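Local coordinates for AT-rich interactive domain-containing protein 4 (Arabidopsis thaliana, PDB 6LQF) that reads chromatin as part of an ISWI remodelling complex, its ARID domain and PHD finger together recognising DNA and a trimethylated histone H3 tail, at residues Q35-R40 with E116-E121; R44-P47 with E53-D56; R71-R76 with E121-H126. All blocks are in the same frame, centred on the assembly; numbering follows the deposited sequence.

Contact 1: residues Q35-R40 with E116-E121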
loop_
_atom_site.group_PDB
_atom_site.type_symbol
_atom_site.label_atom_id
_atom_site.label_comp_id
_atom_site.label_asym_id
_atom_site.label_seq_id
_atom_site.Cartn_x
_atom_site.Cartn_y
_atom_site.Cartn_z
ATOM N N GLN A 35 4.724 -1.760 -19.440
ATOM C CA GLN A 35 3.931 -2.041 -20.646
ATOM C C GLN A 35 2.616 -1.259 -20.611
ATOM O O GLN A 35 2.161 -0.690 -21.615
ATOM C CB GLN A 35 3.663 -3.531 -20.775
ATOM C CG GLN A 35 2.922 -3.893 -22.060
ATOM C CD GLN A 35 2.194 -5.215 -21.956
ATOM O OE1 GLN A 35 2.775 -6.233 -21.579
ATOM N NE2 GLN A 35 0.910 -5.204 -22.276
ATOM N N PHE A 36 2.029 -1.174 -19.426
ATOM C CA PHE A 36 0.761 -0.460 -19.239
ATOM C C PHE A 36 0.951 1.017 -19.506
ATOM O O PHE A 36 0.132 1.639 -20.166
ATOM C CB PHE A 36 0.241 -0.666 -17.794
ATOM C CG PHE A 36 -1.004 0.090 -17.498
ATOM C CD1 PHE A 36 -2.217 -0.408 -17.902
ATOM C CD2 PHE A 36 -0.958 1.327 -16.820
ATOM C CE1 PHE A 36 -3.394 0.315 -17.673
ATOM C CE2 PHE A 36 -2.125 2.025 -16.581
ATOM C CZ PHE A 36 -3.328 1.507 -16.992
ATOM N N LEU A 37 1.985 1.624 -18.941
ATOM C CA LEU A 37 2.245 3.046 -19.134
ATOM C C LEU A 37 2.445 3.347 -20.613
ATOM O O LEU A 37 1.952 4.376 -21.089
ATOM C CB LEU A 37 3.480 3.493 -18.345
ATOM C CG LEU A 37 3.198 3.480 -16.834
ATOM C CD1 LEU A 37 4.489 3.787 -16.080
ATOM C CD2 LEU A 37 2.115 4.469 -16.430
ATOM N N LEU A 38 3.105 2.446 -21.340
ATOM C CA LEU A 38 3.282 2.682 -22.797
ATOM C C LEU A 38 1.961 2.564 -23.546
ATOM O O LEU A 38 1.667 3.380 -24.435
ATOM C CB LEU A 38 4.319 1.715 -23.390
ATOM C CG LEU A 38 5.726 2.013 -22.904
ATOM C CD1 LEU A 38 6.682 1.027 -23.537
ATOM C CD2 LEU A 38 6.132 3.425 -23.264
ATOM N N ILE A 39 1.143 1.577 -23.227
ATOM C CA ILE A 39 -0.126 1.458 -23.939
ATOM C C ILE A 39 -1.082 2.641 -23.627
ATOM O O ILE A 39 -1.918 3.030 -24.487
ATOM C CB ILE A 39 -0.775 0.088 -23.637
ATOM C CG1 ILE A 39 -1.647 -0.356 -24.802
ATOM C CG2 ILE A 39 -1.569 0.123 -22.366
ATOM C CD1 ILE A 39 -0.944 -0.289 -26.132
ATOM N N ARG A 40 -0.905 3.279 -22.473
ATOM C CA ARG A 40 -1.681 4.455 -22.127
ATOM C C ARG A 40 -1.088 5.768 -22.667
ATOM O O ARG A 40 -1.609 6.862 -22.446
ATOM C CB ARG A 40 -1.826 4.519 -20.611
ATOM C CG ARG A 40 -2.736 3.372 -20.027
ATOM C CD ARG A 40 -4.177 3.473 -20.508
ATOM N NE ARG A 40 -4.729 4.763 -20.113
ATOM C CZ ARG A 40 -5.533 4.973 -19.063
ATOM N NH1 ARG A 40 -5.956 3.976 -18.305
ATOM N NH2 ARG A 40 -5.952 6.207 -18.802
ATOM N N GLU A 116 0.056 8.890 -8.027
ATOM C CA GLU A 116 -0.728 9.456 -9.120
ATOM C C GLU A 116 -0.025 9.360 -10.479
ATOM O O GLU A 116 -0.657 9.030 -11.486
ATOM C CB GLU A 116 -1.036 10.920 -8.829
ATOM C CG GLU A 116 -2.108 11.031 -7.771
ATOM C CD GLU A 116 -2.402 12.460 -7.362
ATOM O OE1 GLU A 116 -1.530 13.343 -7.556
ATOM O OE2 GLU A 116 -3.507 12.696 -6.837
ATOM N N THR A 117 1.273 9.648 -10.535
ATOM C CA THR A 117 2.024 9.599 -11.806
ATOM C C THR A 117 2.133 8.178 -12.361
ATOM O O THR A 117 1.882 7.938 -13.561
ATOM C CB THR A 117 3.425 10.190 -11.547
ATOM O OG1 THR A 117 3.258 11.551 -11.102
ATOM C CG2 THR A 117 4.336 10.161 -12.822
ATOM N N TYR A 118 2.570 7.217 -11.521
ATOM C CA TYR A 118 2.972 5.927 -12.041
ATOM C C TYR A 118 1.935 4.836 -11.885
ATOM O O TYR A 118 1.929 3.851 -12.652
ATOM C CB TYR A 118 4.270 5.454 -11.356
ATOM C CG TYR A 118 5.488 6.231 -11.752
ATOM C CD1 TYR A 118 6.145 5.942 -12.953
ATOM C CD2 TYR A 118 5.992 7.249 -10.933
ATOM C CE1 TYR A 118 7.269 6.655 -13.337
ATOM C CE2 TYR A 118 7.144 7.968 -11.295
ATOM C CZ TYR A 118 7.755 7.666 -12.518
ATOM O OH TYR A 118 8.897 8.350 -12.891
ATOM N N LEU A 119 1.068 4.955 -10.838
ATOM C CA LEU A 119 0.343 3.760 -10.381
ATOM C C LEU A 119 -1.169 3.892 -10.325
ATOM O O LEU A 119 -1.856 2.862 -10.273
ATOM C CB LEU A 119 0.857 3.359 -8.977
ATOM C CG LEU A 119 2.321 2.904 -8.911
ATOM C CD1 LEU A 119 2.757 2.710 -7.411
ATOM C CD2 LEU A 119 2.432 1.620 -9.700
ATOM N N LEU A 120 -1.735 5.101 -10.386
ATOM C CA LEU A 120 -3.175 5.197 -10.155
ATOM C C LEU A 120 -4.023 4.578 -11.277
ATOM O O LEU A 120 -4.944 3.768 -11.038
ATOM C CB LEU A 120 -3.536 6.650 -9.947
ATOM C CG LEU A 120 -4.992 6.829 -9.602
ATOM C CD1 LEU A 120 -5.443 6.032 -8.379
ATOM C CD2 LEU A 120 -5.168 8.320 -9.333
ATOM N N GLU A 121 -3.689 4.927 -12.529
ATOM C CA GLU A 121 -4.379 4.295 -13.646
ATOM C C GLU A 121 -4.155 2.794 -13.666
ATOM O O GLU A 121 -5.053 2.015 -13.937
ATOM C CB GLU A 121 -3.903 4.911 -14.971
ATOM C CG GLU A 121 -4.302 6.375 -15.036
ATOM C CD GLU A 121 -3.860 7.074 -16.314
ATOM O OE1 GLU A 121 -3.050 6.505 -17.098
ATOM O OE2 GLU A 121 -4.369 8.199 -16.524
#
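Glu121 OE1 draws two groups from the chain end of helix 26-39: the guanidinium of Arg40, with NH2 3.4 Å from Glu121 OE1, and, by a hydrogen bond, His42 just beyond. The two flat groups of the ion pair are stacked, their planes 18° apart, and OE1 sits over one face of the guanidinium, displaced toward its rim. No N-H of the arginine points at the oxygen, which makes this salt bridge one of charge alone. Glu121 gets there with an extended chain beyond CG, whereas the Arg40 chain is bent at chi2 and chi3, bringing the head over the carboxylate. Nearer the backbone, Arg40 CG lies over one face of the Phe36 ring, 3.6 Å above its plane.

Phe36 points at helix 120-124. Its CE2 meets Glu121 CB at 3.8 Å, with that methylene at the ring edge, and Phe36 CZ comes to 3.5 Å from Glu121 O, approaching obliquely. Ring and carboxylate planes stand 82° apart. His14 and Tyr122 add edge-to-face ring contacts to the phenylalanine. Further along, Leu37 sends its two methyls to different parts of Tyr118: Leu37 CD1 touches the ring edge at Tyr118 CD1, 4.1 Å away, while Leu37 CD2 rests 3.8 Å from the carbonyl oxygen, Tyr118 O.

Within the ARID domain, then, the end of helix 26-39 is packed against the break between helices 107-118 and 120-124. The apolar part is buried and the ion pair lies at its margin. Because no hydrogen bond joins the two segments directly, their association rests on side-chain packing and on an electrostatic attraction that is probably less directional than a hydrogen-bonded pair would be.

Contact 2: residues R44-P47 with E53-D56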
loop_
_atom_site.group_PDB
_atom_site.type_symbol
_atom_site.label_atom_id
_atom_site.label_comp_id
_atom_site.label_asym_id
_atom_site.label_seq_id
_atom_site.Cartn_x
_atom_site.Cartn_y
_atom_site.Cartn_z
ATOM N N ARG A 44 6.879 9.354 -21.691
ATOM C CA ARG A 44 7.940 10.041 -20.938
ATOM C C ARG A 44 8.281 9.361 -19.606
ATOM O O ARG A 44 9.365 9.580 -19.036
ATOM C CB ARG A 44 7.546 11.494 -20.676
ATOM C CG ARG A 44 6.496 11.667 -19.601
ATOM C CD ARG A 44 6.328 13.131 -19.192
ATOM N NE ARG A 44 5.675 13.222 -17.889
ATOM C CZ ARG A 44 6.340 13.376 -16.746
ATOM N NH1 ARG A 44 7.668 13.468 -16.764
ATOM N NH2 ARG A 44 5.683 13.451 -15.590
ATOM N N LEU A 45 7.366 8.512 -19.124
ATOM C CA LEU A 45 7.583 7.792 -17.859
ATOM C C LEU A 45 8.423 6.526 -17.991
ATOM O O LEU A 45 8.810 5.967 -16.967
ATOM C CB LEU A 45 6.245 7.410 -17.230
ATOM C CG LEU A 45 5.367 8.611 -16.939
ATOM C CD1 LEU A 45 4.106 8.139 -16.235
ATOM C CD2 LEU A 45 6.114 9.603 -16.077
ATOM N N VAL A 46 8.707 6.074 -19.217
ATOM C CA VAL A 46 9.479 4.862 -19.428
ATOM C C VAL A 46 10.749 5.228 -20.203
ATOM O O VAL A 46 10.710 5.357 -21.419
ATOM C CB VAL A 46 8.679 3.789 -20.200
ATOM C CG1 VAL A 46 9.494 2.518 -20.328
ATOM C CG2 VAL A 46 7.364 3.484 -19.468
ATOM N N PRO A 47 11.863 5.417 -19.485
ATOM C CA PRO A 47 13.119 5.848 -20.092
ATOM C C PRO A 47 13.736 4.749 -20.968
ATOM O O PRO A 47 13.442 3.556 -20.829
ATOM C CB PRO A 47 14.016 6.126 -18.869
ATOM C CG PRO A 47 13.139 6.045 -17.649
ATOM C CD PRO A 47 12.004 5.131 -18.041
ATOM N N GLU A 53 16.524 0.919 -15.835
ATOM C CA GLU A 53 16.407 2.376 -15.722
ATOM C C GLU A 53 15.021 2.915 -15.272
ATOM O O GLU A 53 14.800 4.139 -15.277
ATOM C CB GLU A 53 16.720 3.026 -17.065
ATOM C CG GLU A 53 18.038 2.550 -17.703
ATOM C CD GLU A 53 19.286 3.167 -17.064
ATOM O OE1 GLU A 53 20.401 2.679 -17.356
ATOM O OE2 GLU A 53 19.159 4.132 -16.280
ATOM N N PHE A 54 14.092 2.017 -14.954
ATOM C CA PHE A 54 12.705 2.411 -14.619
ATOM C C PHE A 54 12.453 2.277 -13.132
ATOM O O PHE A 54 12.780 1.210 -12.567
ATOM C CB PHE A 54 11.730 1.530 -15.382
ATOM C CG PHE A 54 10.304 1.780 -15.023
ATOM C CD1 PHE A 54 9.630 2.851 -15.547
ATOM C CD2 PHE A 54 9.660 0.945 -14.153
ATOM C CE1 PHE A 54 8.320 3.113 -15.203
ATOM C CE2 PHE A 54 8.348 1.172 -13.774
ATOM C CZ PHE A 54 7.663 2.308 -14.329
ATOM N N PRO A 55 11.833 3.266 -12.483
ATOM C CA PRO A 55 11.478 4.599 -13.022
ATOM C C PRO A 55 12.633 5.568 -12.891
ATOM O O PRO A 55 13.568 5.304 -12.177
ATOM C CB PRO A 55 10.332 5.038 -12.118
ATOM C CG PRO A 55 10.739 4.484 -10.766
ATOM C CD PRO A 55 11.343 3.101 -11.099
ATOM N N ASP A 56 12.570 6.691 -13.603
ATOM C CA ASP A 56 13.551 7.757 -13.453
ATOM C C ASP A 56 13.107 8.746 -12.413
ATOM O O ASP A 56 12.744 9.889 -12.716
ATOM C CB ASP A 56 13.719 8.465 -14.796
ATOM C CG ASP A 56 14.857 9.455 -14.806
ATOM O OD1 ASP A 56 15.680 9.468 -13.867
ATOM O OD2 ASP A 56 14.934 10.218 -15.793
HETATM O O HOH W 1 10.232 7.404 -15.077
#
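With chi1 at 175°, Phe54 swings its ring away from its own backbone N and in beside Leu45 and Val46, while the backbone of Asp56 aims its CB at the Pro47 ring and a chi1 of -172° carries CG anti to the backbone N. The phenylalanine presents an edge to the other segment: Leu45 O lies in the ring plane, 3.4 Å from Phe54 CE1, and Pro47 CD approaches the same edge at Phe54 CD1, 4.1 Å away. Val46 adds a looser touch from Val46 CG2 to Phe54 CE1, at 4.4 Å. The side chains of Pro47 and Phe54 cross at about a right angle.

Pro47 is the most heavily covered residue here. Its CG does most of the touching, 3.5 Å from Glu53 O and 3.8 Å from Asp56 CB, which puts the tip of the pyrrolidine ring against the backbone of one residue and the methylene of another. An alanine here would lack CG and CD, and would probably leave a gap beside Glu53 O and Asp56 CB and one edge of Phe54 less firmly held.

No direct hydrogen bond spans the segments. A water does the polar work instead, donating to Leu45 O at 2.8 Å and accepting from Asp56 N at 2.9 Å. Leu45 O thus meets both the water and the aromatic edge. The peptide bond before Pro55 is cis, a sharp change of direction between Phe54 and the water-bound Asp56.

Both segments belong to the loop between helix 26-39 and strand 58-59 of the ARID domain, with Arg44 packing on a phosphate of the bound DNA. Inward, Phe54 packs among Val33, Met34 and Leu37 of helix 26-39, Leu66 of helix 66-74, and Tyr118 of helix 107-118.

Contact 3: residues R71-R76 with E121-H126. With ZN (zinc ion), chain E.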
loop_
_atom_site.group_PDB
_atom_site.type_symbol
_atom_site.label_atom_id
_atom_site.label_comp_id
_atom_site.label_asym_id
_atom_site.label_seq_id
_atom_site.Cartn_x
_atom_site.Cartn_y
_atom_site.Cartn_z
ATOM N N ARG A 71 2.117 -2.205 -3.355
ATOM C CA ARG A 71 1.588 -3.272 -2.464
ATOM C C ARG A 71 1.001 -2.677 -1.187
ATOM O O ARG A 71 -0.085 -3.112 -0.738
ATOM C CB ARG A 71 2.667 -4.284 -2.130
ATOM C CG ARG A 71 3.028 -5.094 -3.379
ATOM C CD ARG A 71 3.803 -6.332 -3.114
ATOM N NE ARG A 71 5.050 -6.053 -2.454
ATOM C CZ ARG A 71 5.878 -7.011 -2.038
ATOM N NH1 ARG A 71 5.548 -8.293 -2.209
ATOM N NH2 ARG A 71 7.027 -6.698 -1.447
ATOM N N GLU A 72 1.674 -1.674 -0.626
ATOM C CA GLU A 72 1.191 -1.138 0.636
ATOM C C GLU A 72 -0.116 -0.366 0.454
ATOM O O GLU A 72 -1.012 -0.370 1.335
ATOM C CB GLU A 72 2.226 -0.232 1.282
ATOM C CG GLU A 72 3.466 -0.997 1.768
ATOM C CD GLU A 72 3.147 -2.231 2.646
ATOM O OE1 GLU A 72 2.232 -2.151 3.498
ATOM O OE2 GLU A 72 3.820 -3.306 2.523
ATOM N N VAL A 73 -0.298 0.278 -0.672
ATOM C CA VAL A 73 -1.514 1.062 -0.900
ATOM C C VAL A 73 -2.681 0.175 -1.290
ATOM O O VAL A 73 -3.795 0.345 -0.710
ATOM C CB VAL A 73 -1.285 2.136 -1.990
ATOM C CG1 VAL A 73 -2.638 2.788 -2.422
ATOM C CG2 VAL A 73 -0.353 3.201 -1.423
ATOM N N VAL A 74 -2.456 -0.824 -2.154
ATOM C CA VAL A 74 -3.636 -1.583 -2.585
ATOM C C VAL A 74 -4.081 -2.517 -1.451
ATOM O O VAL A 74 -5.274 -2.825 -1.342
ATOM C CB VAL A 74 -3.449 -2.351 -3.882
ATOM C CG1 VAL A 74 -3.130 -1.330 -4.990
ATOM C CG2 VAL A 74 -2.301 -3.398 -3.785
ATOM N N SER A 75 -3.152 -2.936 -0.581
ATOM C CA SER A 75 -3.536 -3.806 0.574
ATOM C C SER A 75 -4.430 -3.055 1.548
ATOM O O SER A 75 -5.135 -3.707 2.350
ATOM C CB SER A 75 -2.309 -4.323 1.277
ATOM O OG SER A 75 -1.626 -3.315 1.974
ATOM N N ARG A 76 -4.424 -1.720 1.481
ATOM C CA ARG A 76 -5.258 -0.895 2.363
ATOM C C ARG A 76 -6.493 -0.319 1.681
ATOM O O ARG A 76 -7.218 0.515 2.264
ATOM C CB ARG A 76 -4.436 0.233 2.958
ATOM C CG ARG A 76 -3.392 -0.338 3.942
ATOM C CD ARG A 76 -2.488 0.731 4.439
ATOM N NE ARG A 76 -1.637 0.248 5.530
ATOM C CZ ARG A 76 -0.488 -0.392 5.350
ATOM N NH1 ARG A 76 -0.051 -0.657 4.132
ATOM N NH2 ARG A 76 0.229 -0.783 6.394
ATOM N N GLU A 121 -3.689 4.927 -12.529
ATOM C CA GLU A 121 -4.379 4.295 -13.646
ATOM C C GLU A 121 -4.155 2.794 -13.666
ATOM O O GLU A 121 -5.053 2.015 -13.937
ATOM C CB GLU A 121 -3.903 4.911 -14.971
ATOM C CG GLU A 121 -4.302 6.375 -15.036
ATOM C CD GLU A 121 -3.860 7.074 -16.314
ATOM O OE1 GLU A 121 -3.050 6.505 -17.098
ATOM O OE2 GLU A 121 -4.369 8.199 -16.524
ATOM N N TYR A 122 -2.921 2.412 -13.350
ATOM C CA TYR A 122 -2.618 0.966 -13.243
ATOM C C TYR A 122 -3.493 0.278 -12.218
ATOM O O TYR A 122 -4.034 -0.799 -12.474
ATOM C CB TYR A 122 -1.141 0.769 -12.918
ATOM C CG TYR A 122 -0.689 -0.690 -12.922
ATOM C CD1 TYR A 122 -0.818 -1.493 -11.760
ATOM C CD2 TYR A 122 -0.107 -1.241 -14.062
ATOM C CE1 TYR A 122 -0.442 -2.792 -11.762
ATOM C CE2 TYR A 122 0.314 -2.566 -14.083
ATOM C CZ TYR A 122 0.132 -3.321 -12.941
ATOM O OH TYR A 122 0.521 -4.637 -12.945
ATOM N N GLU A 123 -3.647 0.914 -11.059
ATOM C CA GLU A 123 -4.503 0.325 -9.999
ATOM C C GLU A 123 -5.928 0.094 -10.525
ATOM O O GLU A 123 -6.491 -0.988 -10.331
ATOM C CB GLU A 123 -4.556 1.244 -8.781
ATOM C CG GLU A 123 -5.472 0.685 -7.656
ATOM C CD GLU A 123 -5.876 1.791 -6.634
ATOM O OE1 GLU A 123 -4.991 2.458 -6.048
ATOM O OE2 GLU A 123 -7.083 2.000 -6.418
ATOM N N TYR A 124 -6.485 1.113 -11.193
ATOM C CA TYR A 124 -7.852 0.971 -11.705
ATOM C C TYR A 124 -7.959 -0.167 -12.755
ATOM O O TYR A 124 -8.996 -0.819 -12.894
ATOM C CB TYR A 124 -8.327 2.272 -12.337
ATOM C CG TYR A 124 -8.436 3.495 -11.419
ATOM C CD1 TYR A 124 -8.536 3.378 -10.041
ATOM C CD2 TYR A 124 -8.364 4.780 -11.964
ATOM C CE1 TYR A 124 -8.648 4.532 -9.225
ATOM C CE2 TYR A 124 -8.458 5.910 -11.175
ATOM C CZ TYR A 124 -8.591 5.793 -9.815
ATOM O OH TYR A 124 -8.670 6.981 -9.095
ATOM N N ALA A 125 -6.885 -0.378 -13.519
ATOM C CA ALA A 125 -6.933 -1.418 -14.562
ATOM C C ALA A 125 -6.566 -2.824 -14.090
ATOM O O ALA A 125 -6.480 -3.749 -14.906
ATOM C CB ALA A 125 -6.016 -1.042 -15.716
ATOM N N HIS A 126 -6.336 -3.000 -12.792
ATOM C CA HIS A 126 -6.011 -4.332 -12.264
ATOM C C HIS A 126 -6.941 -4.683 -11.114
ATOM O O HIS A 126 -7.835 -3.888 -10.795
ATOM C CB HIS A 126 -4.538 -4.402 -11.867
ATOM C CG HIS A 126 -3.637 -4.363 -13.048
ATOM N ND1 HIS A 126 -3.325 -3.183 -13.698
ATOM C CD2 HIS A 126 -3.056 -5.360 -13.761
ATOM C CE1 HIS A 126 -2.569 -3.457 -14.753
ATOM N NE2 HIS A 126 -2.406 -4.766 -14.819
HETATM ZN ZN ZN E . -1.358 -5.768 -16.254
#
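Glu123 CB points toward helix 66-74; from it CG, anti to the backbone N at a chi1 of 179°, meets Val74 CG1 at 4.1 Å, and the chain runs on extended past the valine, the two side chains sliding by each other in opposite directions. At the tip, Glu123 OE1 passes Val73 CG1 at 4.3 Å, but its real partner is the hydroxyl of Tyr115 on helix 107-118, with which it hydrogen-bonds. One oxygen of this buried carboxylate thus has a hydrogen-bonding partner beside two valine methyls, and Val129 closes on Val74 and Glu123 from a following loop.

Away from this slender apolar touch, each segment has its own polar end. Just past helix 66-74, Arg76 NH1 reaches back to Glu72 OE1 at 2.8 Å, a nearly straight bond (169°) to the anti lone pair, and also donates to Glu72 O; both partners lie in the guanidinium plane. Glu72 and Arg76 in turn contact the bound peptide, Glu72 by a salt bridge and Arg76 NE by a hydrogen bond to its backbone.

On the other segment, His126 ND1 donates to Tyr122 O at 2.8 Å, in the imidazole plane. That bond and the metal bond together hold the ring's rotation, with His126 NE2 2.0 Å from the zinc ion. Tyr122 CZ lies over one face of the imidazole, and the Tyr122 hydroxyl hydrogen-bonds to Asp32, another zinc ligand. With His14 and Cys16, Asp32 and His126 complete a four-residue zinc site, with a second-shell backbone carbonyl orienting the histidine, an arrangement familiar from structural zinc sites.

In the fold
All three contacts lie within the ARID domain. Contacts 1 and 3 are buried and use one short helix, 120-124, through Glu121 in contact 1 and Glu123 in contact 3: contact 1 sets it and the end of helix 107-118 against helix 26-39, contact 3 sets it against helix 66-74. Phe36 joins them by packing on Tyr122 and Ala125. Contact 2 is only partly buried, lies closest to the DNA, and meets contact 1 where Leu37 touches Phe54 and Tyr118 touches Pro55; it does not touch contact 3. Their chemistry differs accordingly: a stacked ion pair at the margin of contact 1, a water bridge in contact 2, and sparse apolar packing in contact 3, flanked by zinc and peptide-binding groups.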